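Local structure of beta-gamma-crystallin (4IAU) at residues A86-H91 / S114-S119; L99-S104 / K157-E162; L125-D130 / N153-S158; P134-G139 / L149-D154. The protein is of unknown function but binds calcium and belongs to the Greek key beta/gamma-crystallin family. All blocks are in the same frame, centred on the assembly; numbering follows the deposited sequence. Where two conformers were deposited one is given.

All four contacts lie in the C-terminal beta/gamma-crystallin domain. Contact 1 closes the first loop, pairing strand 86-89 with strand 115-118 beside the calcium ion. Contact 2 opens inside that loop, at 99-104, and closes near the C terminus at 157-162, so it crosses contact 1 and joins the two sheets. Contact 3, the counterpart of contact 1 in the second sheet, opens at 125-130 inside that second loop and ends on the same stretch, sharing Lys157 and Ser158 with contact 2. Contact 4, between 134-139 and 149-154, closes the shortest loop, nested inside that of contact 2; it shares Asn153 and Asp154 with contact 3. Asp154 binds the same calcium as Lys90 and Ser114 of contact 1.

Contact 1: residues A86-H91 / S114-S119; sequences ATLYKH and SSALIS. With CA (calcium ion), chain B.
The carbonyl oxygen Tyr89 O is gripped by two successive N-H groups: Ser114 N lies 2.9 Å from Tyr89 O, and Ser115 N makes a weaker bond to it. Ser114 and Ser115 thus share one partner, a classic beta bulge, beyond which the strands run antiparallel, with Thr87 and Leu117 as a hydrogen-bonded pair. At the bulge, Ser114 OG binds the calcium at 2.4 Å and is hydrogen-bonded to Asn153 OD1. Lys90 O binds the same ion at 2.3 Å, while the lysine chain plays no part in coordination; Gly112 and Asp154 complete the protein ligands.

Ser115 OG, held between backbone N and carbonyl carbon (chi1 62°), donates to His91 O at 2.7 Å and accepts from Phe94 N. A small hydroxyl suits this spot, since it ties down the folded hairpin while lying against Tyr89 CB. The Tyr89 ring turns an edge to Ser115 O and Ala116 CA, and its OH reaches Leu117 CD1 at 3.7 Å. With Tyr89 cut back to alanine, Phe94 would probably lose its edge-to-face ring partner and a gap would be likely to open beside Leu117.

On the other face, Leu88 CD2 meets Ala116 CB at 3.7 Å and the leucine also packs on Met159 of strand 158-161. The pair forms the middle of its sheet, between strands 98-101 and 141-143, with Tyr89 and Leu117 turned toward Ile40 of strand 38-42.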
loop_
_atom_site.group_PDB
_atom_site.type_symbol
_atom_site.label_atom_id
_atom_site.label_comp_id
_atom_site.label_asym_id
_atom_site.label_seq_id
_atom_site.Cartn_x
_atom_site.Cartn_y
_atom_site.Cartn_z
ATOM N N ALA A 86 -4.275 -2.295 -9.044
ATOM C CA ALA A 86 -3.035 -1.753 -8.524
ATOM C C ALA A 86 -3.368 -0.596 -7.575
ATOM O O ALA A 86 -4.371 0.093 -7.752
ATOM C CB ALA A 86 -2.138 -1.243 -9.638
ATOM N N THR A 87 -2.478 -0.363 -6.600
ATOM C CA THR A 87 -2.553 0.821 -5.733
ATOM C C THR A 87 -1.203 1.540 -5.801
ATOM O O THR A 87 -0.164 0.902 -5.755
ATOM C CB THR A 87 -2.914 0.471 -4.279
ATOM O OG1 THR A 87 -4.191 -0.110 -4.244
ATOM C CG2 THR A 87 -2.974 1.675 -3.372
ATOM N N LEU A 88 -1.288 2.873 -5.942
ATOM C CA LEU A 88 -0.155 3.770 -5.999
ATOM C C LEU A 88 -0.027 4.536 -4.672
ATOM O O LEU A 88 -1.056 4.839 -4.058
ATOM C CB LEU A 88 -0.314 4.761 -7.137
ATOM C CG LEU A 88 -0.604 4.122 -8.497
ATOM C CD1 LEU A 88 -0.742 5.243 -9.534
ATOM C CD2 LEU A 88 0.473 3.152 -8.888
ATOM N N TYR A 89 1.187 4.879 -4.310
ATOM C CA TYR A 89 1.456 5.543 -3.031
ATOM C C TYR A 89 2.382 6.726 -3.234
ATOM O O TYR A 89 3.310 6.703 -4.070
ATOM C CB TYR A 89 2.095 4.552 -2.062
ATOM C CG TYR A 89 1.236 3.371 -1.771
ATOM C CD1 TYR A 89 0.326 3.377 -0.729
ATOM C CD2 TYR A 89 1.322 2.193 -2.529
ATOM C CE1 TYR A 89 -0.478 2.266 -0.443
ATOM C CE2 TYR A 89 0.530 1.103 -2.266
ATOM C CZ TYR A 89 -0.380 1.142 -1.216
ATOM O OH TYR A 89 -1.146 0.016 -0.998
ATOM N N LYS A 90 2.123 7.776 -2.462
ATOM C CA LYS A 90 2.905 9.017 -2.572
ATOM C C LYS A 90 4.345 8.818 -2.129
ATOM O O LYS A 90 5.254 9.410 -2.693
ATOM C CB LYS A 90 2.254 10.100 -1.722
ATOM C CG LYS A 90 2.959 11.440 -1.805
ATOM C CD LYS A 90 2.301 12.509 -0.970
ATOM C CE LYS A 90 2.978 13.837 -1.126
ATOM N NZ LYS A 90 2.350 14.855 -0.215
ATOM N N HIS A 91 4.604 8.002 -1.109
ATOM C CA HIS A 91 5.953 7.825 -0.577
ATOM C C HIS A 91 6.494 6.441 -0.949
ATOM O O HIS A 91 5.729 5.531 -1.285
ATOM C CB HIS A 91 5.989 8.010 0.908
ATOM C CG HIS A 91 5.512 9.312 1.381
ATOM N ND1 HIS A 91 5.826 10.485 0.749
ATOM C CD2 HIS A 91 4.706 9.610 2.401
ATOM C CE1 HIS A 91 5.233 11.477 1.395
ATOM N NE2 HIS A 91 4.550 10.993 2.412
ATOM N N SER A 114 5.628 7.455 -5.620
ATOM C CA SER A 114 6.903 6.869 -5.292
ATOM C C SER A 114 6.924 5.360 -5.024
ATOM O O SER A 114 8.013 4.823 -4.883
ATOM C CB SER A 114 7.555 7.591 -4.101
ATOM O OG SER A 114 7.717 8.976 -4.375
ATOM N N SER A 115 5.792 4.675 -4.976
ATOM C CA SER A 115 5.789 3.225 -4.862
ATOM C C SER A 115 4.431 2.700 -5.313
ATOM O O SER A 115 3.469 3.462 -5.507
ATOM C CB SER A 115 6.144 2.734 -3.451
ATOM O OG SER A 115 5.193 3.176 -2.483
ATOM N N ALA A 116 4.347 1.362 -5.490
ATOM C CA ALA A 116 3.112 0.765 -5.975
ATOM C C ALA A 116 3.061 -0.712 -5.613
ATOM O O ALA A 116 4.090 -1.380 -5.566
ATOM C CB ALA A 116 2.956 0.870 -7.482
ATOM N N LEU A 117 1.836 -1.204 -5.432
ATOM C CA LEU A 117 1.547 -2.611 -5.338
ATOM C C LEU A 117 0.627 -2.980 -6.490
ATOM O O LEU A 117 -0.476 -2.457 -6.573
ATOM C CB LEU A 117 0.879 -2.974 -4.001
ATOM C CG LEU A 117 1.788 -2.778 -2.802
ATOM C CD1 LEU A 117 0.990 -2.913 -1.495
ATOM C CD2 LEU A 117 2.935 -3.780 -2.812
ATOM N N ILE A 118 1.082 -3.894 -7.362
ATOM C CA ILE A 118 0.247 -4.354 -8.465
ATOM C C ILE A 118 -0.190 -5.767 -8.120
ATOM O O ILE A 118 0.631 -6.693 -8.079
ATOM C CB ILE A 118 0.941 -4.298 -9.830
ATOM C CG1 ILE A 118 1.452 -2.886 -10.122
ATOM C CG2 ILE A 118 -0.030 -4.774 -10.890
ATOM C CD1 ILE A 118 2.107 -2.687 -11.472
ATOM N N SER A 119 -1.488 -5.946 -7.877
ATOM C CA SER A 119 -2.015 -7.268 -7.568
ATOM C C SER A 119 -2.507 -7.999 -8.810
ATOM O O SER A 119 -2.402 -9.224 -8.890
ATOM C CB SER A 119 -3.136 -7.199 -6.528
ATOM O OG SER A 119 -3.663 -8.500 -6.247
HETATM CA CA CA B . 6.556 10.950 -3.771
HETATM O O HOH W 1 5.794 13.110 -3.251
#

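Contact 2: residues L99-S104 / K157-E162; sequences LDLPNS and KSMERE
A serine hydroxyl takes the place of a carbonyl at a strand edge: Arg161 N donates to Ser104 OG at 2.9 Å, a fairly straight bond of 164°. Ser104 is thereby fastened to strand 158-161 without being part of a strand itself. Its CA-H makes a C-H...O contact with the strand, Ser104 CA lying 3.3 Å from Met159 O, and water 3 links Ser104 OG to Glu160 OE2. Replacing Ser104 by valine would probably leave the Arg161 N-H without this acceptor and break the water link to Glu160.

Asn103 braces the turn: Asn103 OD1 accepts from Ser104 N at 2.8 Å and takes a bond from water 2, which also donates to Arg161 O. The arginine chain runs extended from CG to NE, with CG anti to the backbone N (chi1 -171°), and passes Asn103 at about a right angle. That reach lays the guanidinium edge against Pro102 O, where Arg161 NH1 makes a weak bond of 2.9 Å; its stronger partner is Val84 O. A long side chain ending in a charged donor suits this reach to two loop carbonyls.

Deeper in, Leu101 CD2 touches CB of selenomethionine Met159 at 3.8 Å and lies near its SE. These apolar chains cross obliquely, one from each sheet, as in the core of the two-sheet Greek key sandwich characteristic of a beta/gamma-crystallin domain.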
loop_
_atom_site.group_PDB
_atom_site.type_symbol
_atom_site.label_atom_id
_atom_site.label_comp_id
_atom_site.label_asym_id
_atom_site.label_seq_id
_atom_site.Cartn_x
_atom_site.Cartn_y
_atom_site.Cartn_z
ATOM N N LEU A 99 -3.773 5.814 -3.937
ATOM C CA LEU A 99 -4.730 5.904 -5.026
ATOM C C LEU A 99 -4.932 4.519 -5.599
ATOM O O LEU A 99 -3.985 3.855 -6.049
ATOM C CB LEU A 99 -4.240 6.850 -6.129
ATOM C CG LEU A 99 -5.118 6.935 -7.346
ATOM C CD1 LEU A 99 -6.453 7.574 -7.029
ATOM C CD2 LEU A 99 -4.364 7.668 -8.443
ATOM N N ASP A 100 -6.177 4.028 -5.582
ATOM C CA ASP A 100 -6.536 2.751 -6.131
ATOM C C ASP A 100 -6.853 2.854 -7.629
ATOM O O ASP A 100 -7.601 3.739 -8.071
ATOM C CB ASP A 100 -7.772 2.196 -5.436
ATOM C CG ASP A 100 -7.518 1.768 -3.981
ATOM O OD1 ASP A 100 -6.378 1.370 -3.672
ATOM O OD2 ASP A 100 -8.473 1.791 -3.201
ATOM N N LEU A 101 -6.276 1.918 -8.398
ATOM C CA LEU A 101 -6.487 1.749 -9.817
ATOM C C LEU A 101 -7.081 0.388 -10.089
ATOM O O LEU A 101 -6.370 -0.598 -10.323
ATOM C CB LEU A 101 -5.206 1.891 -10.659
ATOM C CG LEU A 101 -4.783 3.311 -11.023
ATOM C CD1 LEU A 101 -4.440 4.190 -9.832
ATOM C CD2 LEU A 101 -3.638 3.286 -11.999
ATOM N N PRO A 102 -8.428 0.302 -10.127
ATOM C CA PRO A 102 -9.048 -0.943 -10.648
ATOM C C PRO A 102 -8.868 -1.086 -12.159
ATOM O O PRO A 102 -8.970 -2.191 -12.660
ATOM C CB PRO A 102 -10.527 -0.726 -10.293
ATOM C CG PRO A 102 -10.734 0.735 -10.198
ATOM C CD PRO A 102 -9.462 1.244 -9.650
ATOM N N ASN A 103 -8.654 0.038 -12.830
ATOM C CA ASN A 103 -8.584 0.070 -14.276
ATOM C C ASN A 103 -7.644 1.231 -14.658
ATOM O O ASN A 103 -7.057 1.896 -13.797
ATOM C CB ASN A 103 -9.923 0.162 -14.954
ATOM C CG ASN A 103 -9.822 -0.620 -16.302
ATOM O OD1 ASN A 103 -9.019 -0.534 -17.284
ATOM N ND2 ASN A 103 -10.680 -1.668 -16.296
ATOM N N SER A 104 -7.515 1.469 -15.954
ATOM C CA SER A 104 -6.702 2.556 -16.435
ATOM C C SER A 104 -7.019 3.869 -15.784
ATOM O O SER A 104 -8.198 4.130 -15.488
ATOM C CB SER A 104 -6.930 2.706 -17.946
ATOM O OG SER A 104 -6.629 1.488 -18.606
ATOM N N LYS A 157 2.340 9.702 -14.316
ATOM C CA LYS A 157 1.190 10.533 -14.593
ATOM C C LYS A 157 0.013 9.806 -15.182
ATOM O O LYS A 157 -1.132 10.311 -15.068
ATOM C CB LYS A 157 1.581 11.724 -15.470
ATOM C CG LYS A 157 2.237 12.835 -14.691
ATOM C CD LYS A 157 2.542 14.043 -15.619
ATOM C CE LYS A 157 3.019 15.253 -14.834
ATOM N NZ LYS A 157 4.270 15.024 -14.057
ATOM N N SER A 158 0.170 8.670 -15.832
ATOM C CA SER A 158 -0.932 7.884 -16.296
ATOM C C SER A 158 -0.515 6.426 -16.352
ATOM O O SER A 158 0.696 6.123 -16.437
ATOM C CB SER A 158 -1.504 8.358 -17.624
ATOM O OG SER A 158 -0.571 8.349 -18.675
HETATM N N MSE A 159 -1.494 5.524 -16.272
HETATM C CA MSE A 159 -1.231 4.096 -16.179
HETATM C C MSE A 159 -2.392 3.383 -16.823
HETATM O O MSE A 159 -3.512 3.506 -16.383
HETATM C CB MSE A 159 -0.963 3.722 -14.716
HETATM C CG MSE A 159 -0.527 2.303 -14.476
HETATM SE SE MSE A 159 0.153 2.156 -12.666
HETATM C CE MSE A 159 -0.136 0.292 -12.400
ATOM N N GLU A 160 -2.096 2.636 -17.914
ATOM C CA GLU A 160 -3.106 2.028 -18.747
ATOM C C GLU A 160 -3.095 0.520 -18.500
ATOM O O GLU A 160 -2.035 -0.123 -18.525
ATOM C CB GLU A 160 -2.828 2.340 -20.242
ATOM C CG GLU A 160 -3.993 1.902 -21.087
ATOM C CD GLU A 160 -4.196 2.611 -22.389
ATOM O OE1 GLU A 160 -3.149 2.676 -23.042
ATOM O OE2 GLU A 160 -5.311 3.082 -22.740
ATOM N N ARG A 161 -4.260 -0.065 -18.270
ATOM C CA ARG A 161 -4.370 -1.502 -18.099
ATOM C C ARG A 161 -4.512 -2.134 -19.464
ATOM O O ARG A 161 -5.380 -1.750 -20.239
ATOM C CB ARG A 161 -5.556 -1.822 -17.187
ATOM C CG ARG A 161 -5.581 -3.295 -16.809
ATOM C CD ARG A 161 -6.630 -3.540 -15.807
ATOM N NE ARG A 161 -6.636 -4.915 -15.401
ATOM C CZ ARG A 161 -6.986 -5.397 -14.200
ATOM N NH1 ARG A 161 -7.413 -4.555 -13.268
ATOM N NH2 ARG A 161 -6.811 -6.693 -14.136
ATOM N N GLU A 162 -3.694 -3.115 -19.736
ATOM C CA GLU A 162 -3.729 -3.836 -21.015
ATOM C C GLU A 162 -4.790 -4.884 -20.925
ATOM O O GLU A 162 -5.349 -5.345 -19.902
ATOM C CB GLU A 162 -2.359 -4.456 -21.313
ATOM C CG GLU A 162 -1.158 -3.560 -21.391
ATOM C CD GLU A 162 0.113 -4.207 -21.907
ATOM O OE1 GLU A 162 0.361 -5.400 -21.627
ATOM O OE2 GLU A 162 0.914 -3.547 -22.619
HETATM O O HOH W 2 -8.255 -1.647 -19.802
HETATM O O HOH W 3 -7.622 1.581 -21.089
#

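Contact 3: residues L125-D130 / N153-S158; sequences LYEQYD and NDALKS. With CA (calcium ion), chain B.
Over one face of the Tyr129 ring lies the aliphatic chain of Lys157, its CD 3.8 Å from the ring centroid and only 14° off the normal, a CH-pi contact. Tyr129 also makes a cation-pi contact with Arg107. The Tyr126 ring, by contrast, presents an edge to Ser158 O, which lies in its plane.

Lysine suits this place because its methylenes cover the ring while its end stays polar. The chain bends at its last torsion (chi4 60°), bringing Lys157 NZ to 2.7 Å from water 4, which donates to Glu127 O and Ala155 O and so joins both segments. Ala155 is small enough for Glu127 CD to approach its CB at 3.7 Å; the carboxylate itself binds Ala152 N. Inside, Leu156 CD1 packs on Leu125 CB at 3.7 Å.

Tyr126 O accepts Lys157 N at 2.9 Å and, weakly, Ser158 N: a classic beta bulge. Ser158 OG donates to Gln128 O at 2.7 Å, in the carbonyl plane, and accepts from Tyr131 N. This serine pinning a folded hairpin is a hallmark of the crystallin Greek key, and residues 153-158 resemble the family's N/D-N/D-X-X-S/T-S calcium motif, with Lys157 at the S/T position and Asp154 OD1 on the calcium.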
loop_
_atom_site.group_PDB
_atom_site.type_symbol
_atom_site.label_atom_id
_atom_site.label_comp_id
_atom_site.label_asym_id
_atom_site.label_seq_id
_atom_site.Cartn_x
_atom_site.Cartn_y
_atom_site.Cartn_z
ATOM N N LEU A 125 2.993 2.202 -17.974
ATOM C CA LEU A 125 3.221 3.329 -17.088
ATOM C C LEU A 125 3.872 4.468 -17.882
ATOM O O LEU A 125 4.912 4.252 -18.525
ATOM C CB LEU A 125 4.157 2.936 -15.951
ATOM C CG LEU A 125 3.474 2.095 -14.841
ATOM C CD1 LEU A 125 3.022 0.732 -15.292
ATOM C CD2 LEU A 125 4.436 1.985 -13.674
ATOM N N TYR A 126 3.311 5.662 -17.739
ATOM C CA TYR A 126 3.680 6.849 -18.508
ATOM C C TYR A 126 4.018 8.007 -17.609
ATOM O O TYR A 126 3.427 8.192 -16.529
ATOM C CB TYR A 126 2.505 7.272 -19.399
ATOM C CG TYR A 126 2.034 6.283 -20.386
ATOM C CD1 TYR A 126 1.130 5.294 -20.001
ATOM C CD2 TYR A 126 2.412 6.331 -21.740
ATOM C CE1 TYR A 126 0.670 4.373 -20.941
ATOM C CE2 TYR A 126 1.952 5.419 -22.670
ATOM C CZ TYR A 126 1.079 4.435 -22.258
ATOM O OH TYR A 126 0.567 3.507 -23.115
ATOM N N GLU A 127 4.952 8.858 -18.044
ATOM C CA GLU A 127 5.389 10.055 -17.338
ATOM C C GLU A 127 4.705 11.311 -17.943
ATOM O O GLU A 127 5.112 12.416 -17.667
ATOM C CB GLU A 127 6.867 10.169 -17.346
ATOM C CG GLU A 127 7.561 9.094 -16.523
ATOM C CD GLU A 127 9.066 9.358 -16.385
ATOM O OE1 GLU A 127 9.576 10.394 -16.839
ATOM O OE2 GLU A 127 9.738 8.469 -15.853
ATOM N N GLN A 128 3.667 11.103 -18.738
ATOM C CA GLN A 128 2.766 12.156 -19.198
ATOM C C GLN A 128 1.354 11.722 -18.973
ATOM O O GLN A 128 1.096 10.508 -18.863
ATOM C CB GLN A 128 3.014 12.417 -20.700
ATOM C CG GLN A 128 4.346 13.020 -20.996
ATOM C CD GLN A 128 4.584 13.188 -22.473
ATOM O OE1 GLN A 128 3.806 13.884 -23.171
ATOM N NE2 GLN A 128 5.665 12.560 -22.908
ATOM N N TYR A 129 0.420 12.655 -18.891
ATOM C CA TYR A 129 -0.978 12.308 -18.758
ATOM C C TYR A 129 -1.474 11.631 -20.032
ATOM O O TYR A 129 -0.943 11.784 -21.153
ATOM C CB TYR A 129 -1.790 13.567 -18.466
ATOM C CG TYR A 129 -1.439 14.258 -17.191
ATOM C CD1 TYR A 129 -1.428 13.556 -15.983
ATOM C CD2 TYR A 129 -1.144 15.606 -17.176
ATOM C CE1 TYR A 129 -1.109 14.195 -14.794
ATOM C CE2 TYR A 129 -0.846 16.234 -15.989
ATOM C CZ TYR A 129 -0.804 15.526 -14.806
ATOM O OH TYR A 129 -0.565 16.157 -13.593
ATOM N N ASP A 130 -2.560 10.874 -19.884
ATOM C CA ASP A 130 -3.347 10.379 -20.998
ATOM C C ASP A 130 -2.549 9.540 -21.968
ATOM O O ASP A 130 -2.824 9.505 -23.174
ATOM C CB ASP A 130 -4.097 11.534 -21.723
ATOM C CG ASP A 130 -5.228 11.058 -22.558
ATOM O OD1 ASP A 130 -5.867 10.050 -22.196
ATOM O OD2 ASP A 130 -5.552 11.810 -23.515
ATOM N N ASN A 153 11.207 9.150 -10.008
ATOM C CA ASN A 153 10.451 9.458 -8.812
ATOM C C ASN A 153 9.523 10.642 -9.076
ATOM O O ASN A 153 9.903 11.621 -9.742
ATOM C CB ASN A 153 11.361 9.763 -7.627
ATOM C CG ASN A 153 10.616 9.859 -6.334
ATOM O OD1 ASN A 153 9.802 8.950 -6.032
ATOM N ND2 ASN A 153 10.832 10.894 -5.565
ATOM N N ASP A 154 8.310 10.574 -8.555
ATOM C CA ASP A 154 7.308 11.634 -8.655
ATOM C C ASP A 154 6.859 11.898 -10.088
ATOM O O ASP A 154 6.154 12.870 -10.260
ATOM C CB ASP A 154 7.776 12.892 -7.907
ATOM C CG ASP A 154 7.924 12.629 -6.428
ATOM O OD1 ASP A 154 7.300 11.694 -5.910
ATOM O OD2 ASP A 154 8.622 13.432 -5.732
ATOM N N ALA A 155 7.136 11.088 -11.033
ATOM C CA ALA A 155 6.846 11.323 -12.433
ATOM C C ALA A 155 5.690 10.570 -13.034
ATOM O O ALA A 155 5.230 10.931 -14.130
ATOM C CB ALA A 155 8.111 11.080 -13.263
ATOM N N LEU A 156 5.205 9.511 -12.402
ATOM C CA LEU A 156 4.136 8.723 -12.997
ATOM C C LEU A 156 2.876 9.562 -13.124
ATOM O O LEU A 156 2.358 10.023 -12.084
ATOM C CB LEU A 156 3.885 7.481 -12.163
ATOM C CG LEU A 156 2.798 6.529 -12.671
ATOM C CD1 LEU A 156 3.214 5.903 -13.999
ATOM C CD2 LEU A 156 2.510 5.451 -11.650
ATOM N N LYS A 157 2.340 9.702 -14.316
ATOM C CA LYS A 157 1.190 10.533 -14.593
ATOM C C LYS A 157 0.013 9.806 -15.182
ATOM O O LYS A 157 -1.132 10.311 -15.068
ATOM C CB LYS A 157 1.581 11.724 -15.470
ATOM C CG LYS A 157 2.237 12.835 -14.691
ATOM C CD LYS A 157 2.542 14.043 -15.619
ATOM C CE LYS A 157 3.019 15.253 -14.834
ATOM N NZ LYS A 157 4.270 15.024 -14.057
ATOM N N SER A 158 0.170 8.670 -15.832
ATOM C CA SER A 158 -0.932 7.884 -16.296
ATOM C C SER A 158 -0.515 6.426 -16.352
ATOM O O SER A 158 0.696 6.123 -16.437
ATOM C CB SER A 158 -1.504 8.358 -17.624
ATOM O OG SER A 158 -0.571 8.349 -18.675
HETATM CA CA CA B . 6.556 10.950 -3.771
HETATM O O HOH W 4 6.079 13.393 -15.173
HETATM O O HOH W 1 5.794 13.110 -3.251
#

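Contact 4: residues P134-G139 / L149-D154; sequences PSTRRG and LGVAND. With CA (calcium ion), chain B.
Bent back at its second torsion (chi2 -68°), Arg138 swings its guanidinium over the peptide joining Leu149 and Gly150, while Thr136, with OG1 between its backbone N and carbonyl carbon (chi1 53°), turns a hydroxyl to the same peptide. Leu149 O stands over the centre of one guanidinium face, 3.5 Å from Arg138 CZ, so the cation meets the carbonyl through its flat face and makes no hydrogen bond there. Thr136 OG1 lies 3.2 Å from Leu149 O, a possible but unsettled bond, the more tentative because Thr136 has a second conformer.

NH1 and NE are directed to other carbonyls. Arg138 NH1 donates to Arg137 O at 2.9 Å, with that oxygen in the guanidinium plane, and NE reaches Ala148 O. Together they fix the rotation of the group above the end of the helix, where backbone carbonyls gather and a cation is well placed.

Gly150 ends helix 146-149 in a Schellman motif with positive phi (85°), a conformation in which a beta carbon would be jammed against Leu149 O. A beta carbon here would also crowd Arg138 NH2 and, in this conformer, Thr136 CG2.

Strand 135-138, at the edge of its sheet, thus carries the end of helix 146-149 on Thr136 and Arg138, while Leu149 turns inward between Leu125 of strand 123-126, Ala116 of strand 115-118 and Tyr143 of strand 141-143.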
loop_
_atom_site.group_PDB
_atom_site.type_symbol
_atom_site.label_atom_id
_atom_site.label_comp_id
_atom_site.label_asym_id
_atom_site.label_seq_id
_atom_site.Cartn_x
_atom_site.Cartn_y
_atom_site.Cartn_z
ATOM N N PRO A 134 6.723 7.783 -23.929
ATOM C CA PRO A 134 7.204 6.404 -23.722
ATOM C C PRO A 134 6.575 5.781 -22.474
ATOM O O PRO A 134 6.160 6.478 -21.543
ATOM C CB PRO A 134 8.714 6.541 -23.523
ATOM C CG PRO A 134 9.039 7.950 -23.982
ATOM C CD PRO A 134 7.777 8.772 -23.748
ATOM N N SER A 135 6.537 4.452 -22.482
ATOM C CA SER A 135 5.990 3.719 -21.361
ATOM C C SER A 135 6.789 2.484 -21.046
ATOM O O SER A 135 7.482 1.930 -21.879
ATOM C CB SER A 135 4.529 3.364 -21.562
ATOM O OG SER A 135 4.397 2.581 -22.703
ATOM N N THR A 136 6.643 2.008 -19.815
ATOM C CA THR A 136 7.169 0.769 -19.346
ATOM C C THR A 136 6.018 -0.163 -18.969
ATOM O O THR A 136 4.993 0.281 -18.514
ATOM C CB THR A 136 8.137 0.850 -18.151
ATOM O OG1 THR A 136 7.496 1.598 -17.096
ATOM C CG2 THR A 136 9.428 1.530 -18.437
ATOM N N ARG A 137 6.206 -1.469 -19.137
ATOM C CA ARG A 137 5.225 -2.456 -18.778
ATOM C C ARG A 137 5.530 -3.040 -17.413
ATOM O O ARG A 137 6.661 -3.420 -17.134
ATOM C CB ARG A 137 5.125 -3.605 -19.792
ATOM C CG ARG A 137 4.041 -4.597 -19.383
ATOM C CD ARG A 137 3.959 -5.894 -20.106
ATOM N NE ARG A 137 3.280 -5.749 -21.351
ATOM C CZ ARG A 137 3.755 -5.284 -22.504
ATOM N NH1 ARG A 137 5.020 -4.881 -22.500
ATOM N NH2 ARG A 137 3.009 -5.219 -23.612
ATOM N N ARG A 138 4.506 -3.132 -16.587
ATOM C CA ARG A 138 4.614 -3.817 -15.294
ATOM C C ARG A 138 3.370 -4.644 -15.044
ATOM O O ARG A 138 2.237 -4.205 -15.279
ATOM C CB ARG A 138 4.851 -2.848 -14.142
ATOM C CG ARG A 138 6.188 -2.143 -14.130
ATOM C CD ARG A 138 7.346 -3.097 -13.854
ATOM N NE ARG A 138 8.630 -2.429 -13.752
ATOM C CZ ARG A 138 9.416 -2.079 -14.770
ATOM N NH1 ARG A 138 9.037 -2.322 -15.992
ATOM N NH2 ARG A 138 10.574 -1.498 -14.479
ATOM N N GLY A 139 3.603 -5.844 -14.514
ATOM C CA GLY A 139 2.548 -6.729 -14.045
ATOM C C GLY A 139 2.605 -6.864 -12.543
ATOM O O GLY A 139 3.227 -6.067 -11.821
ATOM N N LEU A 149 9.435 0.525 -10.719
ATOM C CA LEU A 149 8.363 0.687 -11.740
ATOM C C LEU A 149 8.834 1.126 -13.108
ATOM O O LEU A 149 8.034 1.027 -14.038
ATOM C CB LEU A 149 7.313 1.712 -11.348
ATOM C CG LEU A 149 6.505 1.411 -10.158
ATOM C CD1 LEU A 149 5.714 2.621 -9.599
ATOM C CD2 LEU A 149 5.499 0.250 -10.412
ATOM N N GLY A 150 10.039 1.514 -13.269
ATOM C CA GLY A 150 10.536 1.986 -14.551
ATOM C C GLY A 150 10.253 3.418 -14.752
ATOM O O GLY A 150 10.307 3.816 -15.895
ATOM N N VAL A 151 9.975 4.212 -13.694
ATOM C CA VAL A 151 9.720 5.635 -13.867
ATOM C C VAL A 151 10.595 6.430 -12.914
ATOM O O VAL A 151 11.044 5.935 -11.883
ATOM C CB VAL A 151 8.223 5.952 -13.656
ATOM C CG1 VAL A 151 7.405 5.343 -14.783
ATOM C CG2 VAL A 151 7.700 5.500 -12.293
ATOM N N ALA A 152 10.772 7.692 -13.257
ATOM C CA ALA A 152 11.440 8.605 -12.337
ATOM C C ALA A 152 10.543 8.822 -11.115
ATOM O O ALA A 152 9.337 8.724 -11.143
ATOM C CB ALA A 152 11.732 9.905 -13.064
ATOM N N ASN A 153 11.207 9.150 -10.008
ATOM C CA ASN A 153 10.451 9.458 -8.812
ATOM C C ASN A 153 9.523 10.642 -9.076
ATOM O O ASN A 153 9.903 11.621 -9.742
ATOM C CB ASN A 153 11.361 9.763 -7.627
ATOM C CG ASN A 153 10.616 9.859 -6.334
ATOM O OD1 ASN A 153 9.802 8.950 -6.032
ATOM N ND2 ASN A 153 10.832 10.894 -5.565
ATOM N N ASP A 154 8.310 10.574 -8.555
ATOM C CA ASP A 154 7.308 11.634 -8.655
ATOM C C ASP A 154 6.859 11.898 -10.088
ATOM O O ASP A 154 6.154 12.870 -10.260
ATOM C CB ASP A 154 7.776 12.892 -7.907
ATOM C CG ASP A 154 7.924 12.629 -6.428
ATOM O OD1 ASP A 154 7.300 11.694 -5.910
ATOM O OD2 ASP A 154 8.622 13.432 -5.732
HETATM CA CA CA B . 6.556 10.950 -3.771
HETATM O O HOH W 1 5.794 13.110 -3.251
#